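Local coordinates for putative uncharacterized protein (Xanthomonas oryzae pv. oryzae, PDB 4KL0), which binds calcium and may act as a nucleoside hydrolase that cleaves N-glycosyl bonds, though its function is not firmly known, at residues L58-V63 and P90-A95; D29-T34 and H144-V149; R76-K81 and A122-V127; T45-K50 and D85-P90. All blocks are in the same frame, centred on the assembly; numbering follows the deposited sequence.

The four contacts build the amino-terminal half of a Rossmann-like sheet and its helical cover. Interactions 1 and 2 lie in the sheet, in the strand order 93-96, 58-65, 28-34, 146-150. Their centres are about 10 Å apart, and strands 58-65 and 28-34 are direct neighbours. Interactions 3 and 4 share helix 70-86, with centres about 14 Å apart. Interaction 3 sets a loop against its middle, and interaction 4 sets helix 41-54 against its carboxyl end. Interactions 1, 3 and 4 all fall within the long chain excursion closed by interaction 2. Tyr46 of interaction 4 and Thr34 of interaction 2 are hydrogen-bonded beside the calcium site.

Interaction 1. Residues L58-V63 and P90-A95; sequences LRLTDV and PDVRVA
Val63 and Val92 form the tight side of this contact. CG2 of Val63 meets CG1 of Val92 at 3.6 Å. The other methyl of Val92, CG2, sits 3.3 Å from the carbonyl O of Leu60. Val92 has CG1 anti to its backbone N (chi1 179°), which turns that methyl to Val63. Phe84 of helix 70-86 covers Leu60, Val92 and Val94 on this face. Three backbone bonds join the strands: Arg93 N to Thr61 O, Val63 N to Arg93 O, and Ala95 N to Val63 O at 2.9 Å.

The face with Asp62 and Arg93 is looser and wetter. Asp62 OD2 lies 3.8 Å from CB and CD of Arg93, but the charged ends do not meet. The Asp62 carboxylate and Arg93 guanidinium planes are 43° apart. A water bridges them: it donates to Asp62 OD2 and Arg93 O and accepts from Arg93 NH1. OD1 of Asp62 takes a bond from Thr61 OG1 at 2.8 Å and a salt bridge from Arg138. A second water donates to Thr61 O and Asp91 O where the chains diverge. The two parallel strands, linked through helix 70-86, are a beta-alpha-beta crossover at one edge of the Rossmann-like sheet.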
loop_
_atom_site.group_PDB
_atom_site.type_symbol
_atom_site.label_atom_id
_atom_site.label_comp_id
_atom_site.label_asym_id
_atom_site.label_seq_id
_atom_site.Cartn_x
_atom_site.Cartn_y
_atom_site.Cartn_z
ATOM N N LEU A 58 4.001 -6.060 13.720
ATOM C CA LEU A 58 4.947 -5.154 13.106
ATOM C C LEU A 58 5.082 -3.918 13.957
ATOM O O LEU A 58 4.255 -3.661 14.859
ATOM C CB LEU A 58 4.483 -4.772 11.699
ATOM C CG LEU A 58 3.178 -3.963 11.543
ATOM C CD1 LEU A 58 3.432 -2.525 11.785
ATOM C CD2 LEU A 58 2.608 -4.100 10.119
ATOM N N ARG A 59 6.113 -3.149 13.665
ATOM C CA ARG A 59 6.210 -1.822 14.255
ATOM C C ARG A 59 6.653 -0.886 13.141
ATOM O O ARG A 59 7.704 -1.123 12.482
ATOM C CB ARG A 59 7.100 -1.792 15.498
ATOM C CG ARG A 59 7.273 -0.386 16.032
ATOM C CD ARG A 59 8.195 -0.346 17.253
ATOM N NE ARG A 59 9.566 -0.511 16.818
ATOM C CZ ARG A 59 10.625 -0.304 17.599
ATOM N NH1 ARG A 59 10.450 0.090 18.865
ATOM N NH2 ARG A 59 11.851 -0.468 17.115
ATOM N N LEU A 60 5.787 0.092 12.844
ATOM C CA LEU A 60 6.009 0.951 11.646
ATOM C C LEU A 60 6.915 2.081 12.083
ATOM O O LEU A 60 6.448 3.049 12.722
ATOM C CB LEU A 60 4.664 1.470 11.101
ATOM C CG LEU A 60 4.683 2.290 9.837
ATOM C CD1 LEU A 60 5.394 1.517 8.728
ATOM C CD2 LEU A 60 3.223 2.640 9.489
ATOM N N THR A 61 8.205 1.990 11.735
ATOM C CA THR A 61 9.141 2.940 12.319
ATOM C C THR A 61 9.378 4.170 11.431
ATOM O O THR A 61 9.527 5.313 11.935
ATOM C CB THR A 61 10.462 2.229 12.680
ATOM O OG1 THR A 61 11.086 1.726 11.478
ATOM C CG2 THR A 61 10.181 1.045 13.616
ATOM N N ASP A 62 9.351 3.966 10.104
ATOM C CA ASP A 62 9.738 5.016 9.177
ATOM C C ASP A 62 8.890 4.890 7.929
ATOM O O ASP A 62 8.637 3.789 7.458
ATOM C CB ASP A 62 11.223 4.869 8.783
ATOM C CG ASP A 62 12.162 4.998 9.999
ATOM O OD1 ASP A 62 12.486 3.965 10.603
ATOM O OD2 ASP A 62 12.571 6.134 10.327
ATOM N N VAL A 63 8.461 6.016 7.439
ATOM C CA VAL A 63 7.698 6.062 6.198
ATOM C C VAL A 63 8.291 7.144 5.304
ATOM O O VAL A 63 8.489 8.293 5.733
ATOM C CB VAL A 63 6.232 6.392 6.552
ATOM C CG1 VAL A 63 5.405 6.537 5.312
ATOM C CG2 VAL A 63 5.650 5.294 7.423
ATOM N N PRO A 90 1.820 7.757 17.291
ATOM C CA PRO A 90 2.503 9.042 17.328
ATOM C C PRO A 90 3.999 9.079 16.951
ATOM O O PRO A 90 4.523 10.177 16.693
ATOM C CB PRO A 90 2.417 9.411 18.831
ATOM C CG PRO A 90 2.455 8.150 19.470
ATOM C CD PRO A 90 1.566 7.247 18.655
ATOM N N ASP A 91 4.667 7.930 16.910
ATOM C CA ASP A 91 6.117 7.927 16.760
ATOM C C ASP A 91 6.606 7.510 15.390
ATOM O O ASP A 91 7.808 7.448 15.154
ATOM C CB ASP A 91 6.748 7.046 17.836
ATOM C CG ASP A 91 6.436 7.556 19.270
ATOM O OD1 ASP A 91 6.314 8.802 19.451
ATOM O OD2 ASP A 91 6.286 6.703 20.183
ATOM N N VAL A 92 5.677 7.217 14.476
ATOM C CA VAL A 92 6.064 6.996 13.088
ATOM C C VAL A 92 6.793 8.214 12.525
ATOM O O VAL A 92 6.274 9.360 12.486
ATOM C CB VAL A 92 4.792 6.648 12.248
ATOM C CG1 VAL A 92 5.180 6.436 10.813
ATOM C CG2 VAL A 92 4.093 5.429 12.831
ATOM N N ARG A 93 8.009 7.978 12.017
ATOM C CA ARG A 93 8.765 9.073 11.447
ATOM C C ARG A 93 8.511 9.177 9.941
ATOM O O ARG A 93 8.899 8.306 9.157
ATOM C CB ARG A 93 10.247 8.869 11.714
ATOM C CG ARG A 93 11.028 10.109 11.463
ATOM C CD ARG A 93 12.541 9.770 11.586
ATOM N NE ARG A 93 13.385 10.926 11.284
ATOM C CZ ARG A 93 13.646 11.387 10.058
ATOM N NH1 ARG A 93 13.097 10.804 8.963
ATOM N NH2 ARG A 93 14.461 12.448 9.915
ATOM N N VAL A 94 7.861 10.252 9.550
ATOM C CA VAL A 94 7.491 10.451 8.155
ATOM C C VAL A 94 8.431 11.456 7.506
ATOM O O VAL A 94 8.646 12.611 8.009
ATOM C CB VAL A 94 6.050 10.932 8.021
ATOM C CG1 VAL A 94 5.651 11.079 6.577
ATOM C CG2 VAL A 94 5.083 9.989 8.768
ATOM N N ALA A 95 8.927 11.075 6.331
ATOM C CA ALA A 95 9.840 11.941 5.592
ATOM C C ALA A 95 9.431 12.068 4.105
ATOM O O ALA A 95 8.915 11.083 3.509
ATOM C CB ALA A 95 11.239 11.370 5.683
HETATM O O HOH W 1 9.820 5.820 14.562
HETATM O O HOH W 2 11.843 8.238 8.501
#

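Interaction 2. Residues D29-T34 and H144-V149; sequences DTLLFT and HKLGMV
Leu31 N donates to Gly147 O, one of four backbone hydrogen bonds joining these parallel strands. Gly147 N donates to Asp29 O. Val149 N then donates to Leu31 O at 2.8 Å, and Phe33 N to Val149 O at 3.0 Å. Three CA-H...O contacts lie between them, from Thr30, Met148 and Leu32. A water extends the link at the start of the strands, accepting from Asp29 N and donating to Lys145 O.

The strands are inner neighbours at the switch point of the 3-2-1-4-5-6 order, at the centre of the six parallel strands of a Rossmann-like sheet. Strand 28-34 comes first in the chain but lies inside the sheet, between strands 58-65 and 146-150.

Apolar contacts fill both faces. On one, Leu31 divides its methyls: CD2 meets Leu146 CD2 at 3.7 Å, and CD1 meets Met148 CG at 4.0 Å. Leu146 CD2 also touches Asp29 CB. Met148 bends at its sulfur (chi3 59°), which brings CE to 3.8 Å from Phe33 CE2. Helices 133-141 and 155-163 cover this face. On the other, Val149 uses both methyls. CG1 meets Leu32 CD1 at 3.8 Å, and CG2 meets Thr30 CG2 at 4.0 Å. Gly147 adds no side chain there. Leu32 also packs on Ile151, a residue of the calcium site.

The edge of the Phe33 ring meets a polar atom, Val149 O, which lies in the ring plane 3.5 Å from Phe33 CD2. The Asp29 carboxylate turns instead to Arg59 of the neighbouring strand 58-65, in a salt bridge.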
loop_
_atom_site.group_PDB
_atom_site.type_symbol
_atom_site.label_atom_id
_atom_site.label_comp_id
_atom_site.label_asym_id
_atom_site.label_seq_id
_atom_site.Cartn_x
_atom_site.Cartn_y
_atom_site.Cartn_z
ATOM N N ASP A 29 10.079 -4.829 12.638
ATOM C CA ASP A 29 10.214 -3.402 12.330
ATOM C C ASP A 29 10.075 -3.217 10.822
ATOM O O ASP A 29 10.656 -4.009 10.050
ATOM C CB ASP A 29 11.563 -2.852 12.797
ATOM C CG ASP A 29 11.536 -2.432 14.251
ATOM O OD1 ASP A 29 10.493 -2.641 14.911
ATOM O OD2 ASP A 29 12.548 -1.872 14.745
ATOM N N THR A 30 9.319 -2.185 10.414
ATOM C CA THR A 30 8.879 -2.063 9.009
ATOM C C THR A 30 9.173 -0.698 8.449
ATOM O O THR A 30 8.887 0.312 9.097
ATOM C CB THR A 30 7.355 -2.361 8.896
ATOM O OG1 THR A 30 7.092 -3.722 9.285
ATOM C CG2 THR A 30 6.858 -2.148 7.460
ATOM N N LEU A 31 9.754 -0.674 7.239
ATOM C CA LEU A 31 10.028 0.560 6.473
ATOM C C LEU A 31 9.023 0.578 5.298
ATOM O O LEU A 31 8.937 -0.428 4.519
ATOM C CB LEU A 31 11.447 0.555 5.880
ATOM C CG LEU A 31 12.508 0.116 6.900
ATOM C CD1 LEU A 31 13.894 0.033 6.184
ATOM C CD2 LEU A 31 12.559 1.059 8.059
ATOM N N LEU A 32 8.252 1.662 5.206
ATOM C CA LEU A 32 7.155 1.763 4.223
ATOM C C LEU A 32 7.439 2.904 3.250
ATOM O O LEU A 32 7.817 4.018 3.638
ATOM C CB LEU A 32 5.849 1.980 4.991
ATOM C CG LEU A 32 4.565 2.060 4.205
ATOM C CD1 LEU A 32 4.304 0.704 3.502
ATOM C CD2 LEU A 32 3.327 2.368 5.128
ATOM N N PHE A 33 7.209 2.630 1.955
ATOM C CA PHE A 33 7.400 3.599 0.876
ATOM C C PHE A 33 6.048 3.776 0.196
ATOM O O PHE A 33 5.450 2.790 -0.233
ATOM C CB PHE A 33 8.432 3.036 -0.125
ATOM C CG PHE A 33 9.747 2.735 0.514
ATOM C CD1 PHE A 33 10.791 3.662 0.441
ATOM C CD2 PHE A 33 9.932 1.527 1.162
ATOM C CE1 PHE A 33 12.030 3.367 1.110
ATOM C CE2 PHE A 33 11.159 1.241 1.820
ATOM C CZ PHE A 33 12.200 2.199 1.739
ATOM N N THR A 34 5.499 4.997 0.199
ATOM C CA THR A 34 4.046 5.176 -0.014
ATOM C C THR A 34 3.702 6.525 -0.644
ATOM O O THR A 34 4.533 7.441 -0.652
ATOM C CB THR A 34 3.381 5.056 1.348
ATOM O OG1 THR A 34 1.962 5.247 1.271
ATOM C CG2 THR A 34 3.939 6.064 2.324
ATOM N N HIS A 144 17.800 -6.637 14.866
ATOM C CA HIS A 144 17.022 -7.620 14.106
ATOM C C HIS A 144 16.739 -7.125 12.698
ATOM O O HIS A 144 16.740 -5.924 12.479
ATOM C CB HIS A 144 15.723 -7.903 14.844
ATOM C CG HIS A 144 15.931 -8.448 16.223
ATOM N ND1 HIS A 144 16.142 -7.637 17.321
ATOM C CD2 HIS A 144 15.976 -9.727 16.677
ATOM C CE1 HIS A 144 16.287 -8.394 18.395
ATOM N NE2 HIS A 144 16.197 -9.665 18.032
ATOM N N LYS A 145 16.539 -8.046 11.762
ATOM C CA LYS A 145 16.279 -7.657 10.371
ATOM C C LYS A 145 14.912 -6.951 10.267
ATOM O O LYS A 145 13.985 -7.316 10.984
ATOM C CB LYS A 145 16.290 -8.867 9.452
ATOM C CG LYS A 145 17.703 -9.456 9.249
ATOM C CD LYS A 145 17.671 -10.550 8.224
ATOM C CE LYS A 145 19.070 -11.120 7.993
ATOM N NZ LYS A 145 19.068 -12.084 6.875
ATOM N N LEU A 146 14.822 -5.971 9.369
ATOM C CA LEU A 146 13.580 -5.197 9.155
ATOM C C LEU A 146 12.947 -5.650 7.842
ATOM O O LEU A 146 13.613 -6.256 6.971
ATOM C CB LEU A 146 13.898 -3.716 9.051
ATOM C CG LEU A 146 14.380 -2.967 10.314
ATOM C CD1 LEU A 146 15.864 -3.104 10.488
ATOM C CD2 LEU A 146 13.992 -1.515 10.348
ATOM N N GLY A 147 11.654 -5.378 7.694
ATOM C CA GLY A 147 10.998 -5.605 6.407
ATOM C C GLY A 147 10.799 -4.304 5.649
ATOM O O GLY A 147 10.653 -3.244 6.249
ATOM N N MET A 148 10.856 -4.362 4.324
ATOM C CA MET A 148 10.612 -3.150 3.499
ATOM C C MET A 148 9.351 -3.434 2.723
ATOM O O MET A 148 9.185 -4.502 2.145
ATOM C CB MET A 148 11.734 -2.886 2.462
ATOM C CG MET A 148 13.076 -2.297 3.019
ATOM S SD MET A 148 14.484 -2.188 1.772
ATOM C CE MET A 148 13.764 -1.125 0.493
ATOM N N VAL A 149 8.418 -2.498 2.749
ATOM C CA VAL A 149 7.157 -2.679 2.025
ATOM C C VAL A 149 6.961 -1.512 1.062
ATOM O O VAL A 149 6.996 -0.322 1.475
ATOM C CB VAL A 149 5.999 -2.745 3.039
ATOM C CG1 VAL A 149 4.693 -2.847 2.258
ATOM C CG2 VAL A 149 6.169 -3.983 3.995
HETATM O O HOH W 3 12.606 -6.038 13.196
#

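Interaction 3. Residues R76-K81 and A122-V127; sequences RAQLAK and AAPDAV
Lys81 runs along segment 122-127 and touches three of its residues. CB meets Val127 CG1 at 3.7 Å. CG lies 4.0 Å from Ala122 CB and also approaches Ala126. The chain bends at chi2 (70°), and CE then passes 4.0 Å from Ala126 O. NZ reaches beyond the loop to the carbonyl O of Val92, its hydrogen-bond acceptor, with Pro90 O as a weaker second one. The aliphatic part of the lysine thus lies on the loop, while its charged end ties helix 70-86 to the loop that leads into strand 93-96.

The helix is the crossover helix of a beta-alpha-beta unit. The loop with its short 3-10 segment 124-126 packs on it, ahead of helix 133-141.

One backbone bond joins the two directly. Ala122 N donates to Gln78 O at 2.9 Å. The N-H...O angle is nearly straight (171°), but the donor stands well above the plane of the Gln78 carbonyl. The extended side chain of Gln78 lies across Pro124, with CD 3.5 Å from Pro124 CA. Its CB and CG pass close to Ala122 O. Val127 packs on the helix as well: CG1 is 3.5 Å from Ala77 O, and CG2 touches Ala77 CB and Gln78 CG.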
loop_
_atom_site.group_PDB
_atom_site.type_symbol
_atom_site.label_atom_id
_atom_site.label_comp_id
_atom_site.label_asym_id
_atom_site.label_seq_id
_atom_site.Cartn_x
_atom_site.Cartn_y
_atom_site.Cartn_z
ATOM N N ARG A 76 1.711 15.186 0.727
ATOM C CA ARG A 76 1.390 13.794 0.992
ATOM C C ARG A 76 1.968 13.340 2.318
ATOM O O ARG A 76 1.285 12.647 3.056
ATOM C CB ARG A 76 1.877 12.894 -0.154
ATOM C CG ARG A 76 1.239 13.160 -1.476
ATOM C CD ARG A 76 1.633 12.043 -2.493
ATOM N NE ARG A 76 1.409 12.485 -3.866
ATOM C CZ ARG A 76 0.225 12.647 -4.434
ATOM N NH1 ARG A 76 -0.931 12.391 -3.737
ATOM N NH2 ARG A 76 0.158 13.056 -5.703
ATOM N N ALA A 77 3.202 13.758 2.637
ATOM C CA ALA A 77 3.830 13.353 3.873
ATOM C C ALA A 77 3.085 13.956 5.082
ATOM O O ALA A 77 2.905 13.304 6.079
ATOM C CB ALA A 77 5.319 13.801 3.886
ATOM N N GLN A 78 2.681 15.208 4.971
ATOM C CA GLN A 78 1.884 15.844 5.995
ATOM C C GLN A 78 0.580 15.114 6.175
ATOM O O GLN A 78 0.119 14.946 7.307
ATOM C CB GLN A 78 1.620 17.288 5.646
ATOM C CG GLN A 78 2.907 18.174 5.757
ATOM C CD GLN A 78 2.633 19.571 5.269
ATOM O OE1 GLN A 78 1.619 20.165 5.638
ATOM N NE2 GLN A 78 3.505 20.105 4.417
ATOM N N LEU A 79 -0.066 14.691 5.084
ATOM C CA LEU A 79 -1.264 13.880 5.259
ATOM C C LEU A 79 -1.016 12.516 5.947
ATOM O O LEU A 79 -1.778 12.111 6.792
ATOM C CB LEU A 79 -1.955 13.688 3.907
ATOM C CG LEU A 79 -3.163 12.781 3.865
ATOM C CD1 LEU A 79 -4.006 13.262 2.785
ATOM C CD2 LEU A 79 -2.741 11.319 3.590
ATOM N N ALA A 80 0.039 11.810 5.540
ATOM C CA ALA A 80 0.362 10.565 6.180
ATOM C C ALA A 80 0.570 10.771 7.670
ATOM O O ALA A 80 0.024 10.028 8.491
ATOM C CB ALA A 80 1.575 9.886 5.544
ATOM N N LYS A 81 1.337 11.805 8.019
ATOM C CA LYS A 81 1.620 12.019 9.425
ATOM C C LYS A 81 0.342 12.409 10.186
ATOM O O LYS A 81 0.096 11.908 11.303
ATOM C CB LYS A 81 2.747 13.053 9.538
ATOM C CG LYS A 81 3.099 13.445 10.991
ATOM C CD LYS A 81 3.776 12.292 11.683
ATOM C CE LYS A 81 4.369 12.716 13.019
ATOM N NZ LYS A 81 4.891 11.504 13.665
ATOM N N ALA A 122 -0.914 17.178 8.876
ATOM C CA ALA A 122 -0.192 17.696 10.045
ATOM C C ALA A 122 0.521 18.962 9.558
ATOM O O ALA A 122 0.556 19.242 8.345
ATOM C CB ALA A 122 0.806 16.702 10.540
ATOM N N ALA A 123 1.082 19.741 10.478
ATOM C CA ALA A 123 1.912 20.898 10.089
ATOM C C ALA A 123 3.190 20.480 9.322
ATOM O O ALA A 123 3.717 19.371 9.550
ATOM C CB ALA A 123 2.288 21.705 11.333
ATOM N N PRO A 124 3.703 21.368 8.425
ATOM C CA PRO A 124 4.862 21.104 7.562
ATOM C C PRO A 124 6.075 20.699 8.359
ATOM O O PRO A 124 6.809 19.777 7.983
ATOM C CB PRO A 124 5.110 22.458 6.888
ATOM C CG PRO A 124 3.771 23.062 6.790
ATOM C CD PRO A 124 3.084 22.666 8.088
ATOM N N ASP A 125 6.264 21.338 9.506
ATOM C CA ASP A 125 7.425 21.020 10.330
ATOM C C ASP A 125 7.266 19.704 11.133
ATOM O O ASP A 125 8.196 19.279 11.835
ATOM C CB ASP A 125 7.833 22.241 11.203
ATOM C CG ASP A 125 8.417 23.438 10.355
ATOM O OD1 ASP A 125 9.332 23.209 9.496
ATOM O OD2 ASP A 125 7.940 24.609 10.543
ATOM N N ALA A 126 6.119 19.015 10.995
ATOM C CA ALA A 126 5.982 17.682 11.605
ATOM C C ALA A 126 6.590 16.534 10.779
ATOM O O ALA A 126 6.709 15.419 11.288
ATOM C CB ALA A 126 4.519 17.365 11.929
ATOM N N VAL A 127 6.965 16.807 9.528
ATOM C CA VAL A 127 7.578 15.799 8.666
ATOM C C VAL A 127 9.015 16.207 8.276
ATOM O O VAL A 127 9.381 17.404 8.320
ATOM C CB VAL A 127 6.679 15.538 7.440
ATOM C CG1 VAL A 127 5.243 15.195 7.928
ATOM C CG2 VAL A 127 6.640 16.725 6.582
#

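Interaction 4. Residues T45-K50 and D85-P90; sequences TYTIAK and DRLALP
Lys50 folds over Leu87 and Leu89, and its chain bends twice on the way to them. CG is anti to the backbone N. The chain then turns at chi2 and again at chi4 (-43°). Its carbons pass close to the carbonyl of Leu87, with CD 3.2 Å from Leu87 O. NZ ends 2.9 Å from the same Leu87 O and donates a hydrogen bond to it. The donor is tilted 33° from the carbonyl plane. A weak second bond runs from NZ to Ala372 O near the carboxyl end of helix 358-372.

Leu89 crosses the aliphatic part of Lys50 at a slant. Its two methyls take different levels: CD1 is 3.8 Å from Lys50 CB, and CD2 is 3.7 Å from Lys50 CD. The lysine therefore packs through its carbons and bonds through its tip.

Leu87 points its side chain at the helix backbone one turn earlier. CD1 lies 3.6 Å from Tyr46 O and 4.1 Å from Tyr46 CB. CD2 comes near Thr47 OG1, which is hydrogen-bonded to Val43 O. The Tyr46 ring turns away from Leu87 and meets Phe84, with the planes at about 40°. Its OH bonds to Thr34 OG1, close to Asp42 of the calcium site.

The carbonyl held by Lys50 belongs to the first residue to leave helical geometry. Ala88 follows with positive phi. Ala88 N bonds to Asp85 O, and Leu89 N to Phe84 O. This is a Schellman motif, which ends helix 70-86 against helix 41-54 in the helical layer of the Rossmann-like fold.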
loop_
_atom_site.group_PDB
_atom_site.type_symbol
_atom_site.label_atom_id
_atom_site.label_comp_id
_atom_site.label_asym_id
_atom_site.label_seq_id
_atom_site.Cartn_x
_atom_site.Cartn_y
_atom_site.Cartn_z
ATOM N N THR A 45 -3.965 1.046 4.125
ATOM C CA THR A 45 -2.810 0.278 4.598
ATOM C C THR A 45 -2.327 0.817 5.948
ATOM O O THR A 45 -1.960 0.027 6.838
ATOM C CB THR A 45 -1.654 0.365 3.570
ATOM O OG1 THR A 45 -2.161 0.010 2.295
ATOM C CG2 THR A 45 -0.511 -0.574 3.953
ATOM N N TYR A 46 -2.291 2.148 6.133
ATOM C CA TYR A 46 -1.837 2.710 7.401
ATOM C C TYR A 46 -2.800 2.244 8.500
ATOM O O TYR A 46 -2.385 1.932 9.644
ATOM C CB TYR A 46 -1.861 4.249 7.393
ATOM C CG TYR A 46 -1.076 4.929 6.299
ATOM C CD1 TYR A 46 -0.085 4.253 5.586
ATOM C CD2 TYR A 46 -1.321 6.232 5.966
ATOM C CE1 TYR A 46 0.609 4.875 4.537
ATOM C CE2 TYR A 46 -0.632 6.870 4.967
ATOM C CZ TYR A 46 0.334 6.199 4.244
ATOM O OH TYR A 46 0.942 6.868 3.220
ATOM N N THR A 47 -4.107 2.220 8.151
ATOM C CA THR A 47 -5.156 1.822 9.121
ATOM C C THR A 47 -5.013 0.355 9.558
ATOM O O THR A 47 -4.962 0.074 10.758
ATOM C CB THR A 47 -6.535 2.078 8.556
ATOM O OG1 THR A 47 -6.631 3.469 8.240
ATOM C CG2 THR A 47 -7.639 1.770 9.570
ATOM N N ILE A 48 -4.909 -0.570 8.600
ATOM C CA ILE A 48 -4.625 -1.930 9.047
ATOM C C ILE A 48 -3.280 -2.113 9.724
ATOM O O ILE A 48 -3.176 -2.968 10.596
ATOM C CB ILE A 48 -4.814 -2.995 8.004
ATOM C CG1 ILE A 48 -3.783 -2.910 6.896
ATOM C CG2 ILE A 48 -6.260 -2.906 7.384
ATOM C CD1 ILE A 48 -3.712 -4.188 6.052
ATOM N N ALA A 49 -2.264 -1.322 9.360
ATOM C CA ALA A 49 -0.975 -1.386 10.061
ATOM C C ALA A 49 -1.142 -1.002 11.524
ATOM O O ALA A 49 -0.439 -1.559 12.368
ATOM C CB ALA A 49 0.077 -0.507 9.411
ATOM N N LYS A 50 -2.016 -0.046 11.832
ATOM C CA LYS A 50 -2.232 0.297 13.244
ATOM C C LYS A 50 -2.644 -0.910 14.053
ATOM O O LYS A 50 -2.084 -1.125 15.141
ATOM C CB LYS A 50 -3.291 1.393 13.392
ATOM C CG LYS A 50 -3.883 1.526 14.768
ATOM C CD LYS A 50 -2.831 1.888 15.798
ATOM C CE LYS A 50 -3.532 1.906 17.176
ATOM N NZ LYS A 50 -4.889 2.587 17.092
ATOM N N ASP A 85 -1.122 10.262 13.338
ATOM C CA ASP A 85 -1.496 10.966 14.582
ATOM C C ASP A 85 -2.916 10.579 15.042
ATOM O O ASP A 85 -3.160 10.250 16.222
ATOM C CB ASP A 85 -1.446 12.471 14.358
ATOM C CG ASP A 85 -0.030 13.033 14.258
ATOM O OD1 ASP A 85 0.978 12.353 14.615
ATOM O OD2 ASP A 85 0.044 14.204 13.821
ATOM N N ARG A 86 -3.863 10.561 14.105
ATOM C CA ARG A 86 -5.286 10.203 14.390
ATOM C C ARG A 86 -5.513 8.708 14.655
ATOM O O ARG A 86 -6.548 8.283 15.166
ATOM C CB ARG A 86 -6.143 10.673 13.227
ATOM C CG ARG A 86 -6.136 12.187 13.167
ATOM C CD ARG A 86 -6.818 12.697 11.903
ATOM N NE ARG A 86 -6.979 14.161 11.881
ATOM C CZ ARG A 86 -6.019 15.040 11.593
ATOM N NH1 ARG A 86 -4.767 14.672 11.392
ATOM N NH2 ARG A 86 -6.308 16.342 11.580
ATOM N N LEU A 87 -4.540 7.891 14.267
ATOM C CA LEU A 87 -4.562 6.454 14.568
ATOM C C LEU A 87 -3.770 6.163 15.844
ATOM O O LEU A 87 -3.565 5.019 16.183
ATOM C CB LEU A 87 -3.903 5.659 13.410
ATOM C CG LEU A 87 -4.617 5.653 12.065
ATOM C CD1 LEU A 87 -3.675 4.955 11.036
ATOM C CD2 LEU A 87 -5.993 4.943 12.153
ATOM N N ALA A 88 -3.335 7.190 16.566
ATOM C CA ALA A 88 -2.494 7.009 17.767
ATOM C C ALA A 88 -1.275 6.124 17.476
ATOM O O ALA A 88 -0.959 5.157 18.203
ATOM C CB ALA A 88 -3.303 6.434 18.924
ATOM N N LEU A 89 -0.622 6.441 16.358
ATOM C CA LEU A 89 0.708 5.945 16.079
ATOM C C LEU A 89 1.601 7.176 16.098
ATOM O O LEU A 89 2.124 7.627 15.058
ATOM C CB LEU A 89 0.723 5.291 14.718
ATOM C CG LEU A 89 0.003 3.942 14.648
ATOM C CD1 LEU A 89 -0.124 3.554 13.152
ATOM C CD2 LEU A 89 0.706 2.832 15.466
ATOM N N PRO A 90 1.820 7.757 17.291
ATOM C CA PRO A 90 2.503 9.042 17.328
ATOM C C PRO A 90 3.999 9.079 16.951
ATOM O O PRO A 90 4.523 10.177 16.693
ATOM C CB PRO A 90 2.417 9.411 18.831
ATOM C CG PRO A 90 2.455 8.150 19.470
ATOM C CD PRO A 90 1.566 7.247 18.655
#